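Local coordinates for protein copper chaperone PCu(A)C (Methylosinus trichosporium OB3b, PDB 6P1G) that probably acts as a periplasmic copper chaperone, its PCu(A)C domain binding copper through a histidine brace and also able to hold zinc, at residues L29-V34 with M103-E108. Sequence-based numbering, arbitrary orientation.
Sequences LYMLVV and MTLVFE
The sulfur of Met103 lies against the side chain of Leu29, with SD 3.8 Å from the methyl CD2, in a wholly apolar contact through the middle of the PCu(A)C domain's cupredoxin-like β-barrel. Strands 29-34 and 103-107 face each other across the barrel interior: their axes come no closer than 11.9 Å and cross at -58°, so side chains alone bridge the gap. Alternate residues point inward, Leu29, Met31 and Val33 from one strand and Met103, Leu105 and Phe107 from the other, and all six are buried. Leu29 and Met103 pass each other in opposite directions, meeting alongside rather than end-on. With CG anti to the backbone N (chi1 170°), the Leu29 side chain is carried inward, and CD2, the methyl that touches Met103 SD, also reaches CD2 of Leu105 at 4.3 Å. Met31 and Leu105, by contrast, approach tip to tip. A bend at chi3 (59°) folds the end of Met31, and both its CE and its SD lie 3.9 Å from CD1 of Leu105. Val46 and Ile115 also touch Met103 and Leu105, while Ile10, Ile12 and Val113 pack on Phe107. Strand 29-34 is itself hydrogen-bonded to strands 10-18 and 75-91, which carry the copper ligand His14 and the zinc ligands His85 and Glu87; the Met31 side chain lies about 9 Å from the copper and that of Leu29 about 9 Å from the zinc. Toward the other end of the contact, Val33 CG1 meets the Phe107 ring obliquely, 4.2 Å from CE2.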
# COMPACT_ATOMS: atom_id res chain seq x y z
N LEU A 29 -2.20 -0.60 4.58
CA LEU A 29 -1.31 0.21 3.76
C LEU A 29 -2.09 1.08 2.78
O LEU A 29 -2.95 0.59 2.04
CB LEU A 29 -0.33 -0.69 3.00
CG LEU A 29 0.52 -0.02 1.91
CD1 LEU A 29 1.40 1.08 2.50
CD2 LEU A 29 1.37 -1.06 1.21
N TYR A 30 -1.79 2.37 2.80
CA TYR A 30 -2.45 3.36 1.95
C TYR A 30 -1.44 4.07 1.07
O TYR A 30 -0.26 4.16 1.41
CB TYR A 30 -3.21 4.38 2.79
CG TYR A 30 -4.17 3.76 3.78
CD1 TYR A 30 -5.35 3.16 3.35
CD2 TYR A 30 -3.91 3.77 5.14
CE1 TYR A 30 -6.23 2.58 4.25
CE2 TYR A 30 -4.78 3.20 6.04
CZ TYR A 30 -5.94 2.61 5.60
OH TYR A 30 -6.81 2.05 6.51
N MET A 31 -1.91 4.59 -0.07
CA MET A 31 -1.05 5.30 -1.01
C MET A 31 -1.86 5.89 -2.15
O MET A 31 -3.01 5.52 -2.37
CB MET A 31 0.02 4.38 -1.59
CG MET A 31 -0.55 3.29 -2.48
SD MET A 31 0.69 2.08 -2.95
CE MET A 31 1.21 1.50 -1.34
N LEU A 32 -1.26 6.84 -2.86
CA LEU A 32 -1.82 7.32 -4.11
C LEU A 32 -0.96 6.82 -5.27
O LEU A 32 0.25 7.05 -5.30
CB LEU A 32 -1.89 8.85 -4.12
CG LEU A 32 -2.11 9.52 -5.47
CD1 LEU A 32 -3.50 9.22 -6.00
CD2 LEU A 32 -1.90 11.01 -5.36
N VAL A 33 -1.58 6.12 -6.21
CA VAL A 33 -0.86 5.56 -7.35
C VAL A 33 -1.27 6.22 -8.66
O VAL A 33 -2.46 6.28 -8.98
CB VAL A 33 -1.08 4.04 -7.47
CG1 VAL A 33 -0.34 3.49 -8.69
CG2 VAL A 33 -0.62 3.34 -6.20
N VAL A 34 -0.29 6.72 -9.40
CA VAL A 34 -0.55 7.35 -10.69
C VAL A 34 -0.00 6.48 -11.82
O VAL A 34 1.20 6.21 -11.88
CB VAL A 34 0.07 8.76 -10.77
CG1 VAL A 34 -0.19 9.37 -12.14
CG2 VAL A 34 -0.48 9.64 -9.67
N MET A 103 9.34 -1.77 2.52
CA MET A 103 8.67 -2.86 1.83
C MET A 103 8.81 -2.71 0.32
O MET A 103 9.16 -1.64 -0.18
CB MET A 103 7.19 -2.93 2.22
CG MET A 103 6.40 -1.68 1.89
SD MET A 103 4.79 -1.64 2.71
CE MET A 103 5.28 -1.42 4.42
N THR A 104 8.52 -3.79 -0.41
CA THR A 104 8.65 -3.78 -1.86
C THR A 104 7.29 -3.97 -2.51
O THR A 104 6.59 -4.95 -2.24
CB THR A 104 9.63 -4.86 -2.35
OG1 THR A 104 10.94 -4.58 -1.85
CG2 THR A 104 9.69 -4.88 -3.87
N LEU A 105 6.92 -3.04 -3.38
CA LEU A 105 5.68 -3.15 -4.14
C LEU A 105 5.94 -3.84 -5.48
O LEU A 105 6.93 -3.55 -6.15
CB LEU A 105 5.07 -1.77 -4.38
CG LEU A 105 4.86 -0.86 -3.17
CD1 LEU A 105 4.21 0.44 -3.60
CD2 LEU A 105 4.03 -1.55 -2.10
N VAL A 106 5.04 -4.74 -5.86
CA VAL A 106 5.17 -5.44 -7.13
C VAL A 106 4.02 -5.07 -8.06
O VAL A 106 2.86 -5.40 -7.80
CB VAL A 106 5.21 -6.97 -6.94
CG1 VAL A 106 5.51 -7.66 -8.27
CG2 VAL A 106 6.24 -7.34 -5.89
N PHE A 107 4.34 -4.39 -9.15
CA PHE A 107 3.36 -4.03 -10.16
C PHE A 107 3.40 -4.99 -11.34
O PHE A 107 4.47 -5.44 -11.75
CB PHE A 107 3.57 -2.59 -10.63
CG PHE A 107 3.33 -1.57 -9.56
CD1 PHE A 107 4.36 -1.14 -8.74
CD2 PHE A 107 2.06 -1.05 -9.35
CE1 PHE A 107 4.13 -0.20 -7.75
CE2 PHE A 107 1.82 -0.12 -8.36
CZ PHE A 107 2.86 0.31 -7.56
N GLU A 108 2.22 -5.29 -11.87
CA GLU A 108 2.06 -6.32 -12.89
C GLU A 108 2.89 -6.04 -14.14
O GLU A 108 3.53 -6.94 -14.68
CB GLU A 108 0.58 -6.42 -13.26
CG GLU A 108 0.28 -7.55 -14.21
CD GLU A 108 -1.21 -7.79 -14.40
OE1 GLU A 108 -2.00 -6.87 -14.09
OE2 GLU A 108 -1.59 -8.89 -14.85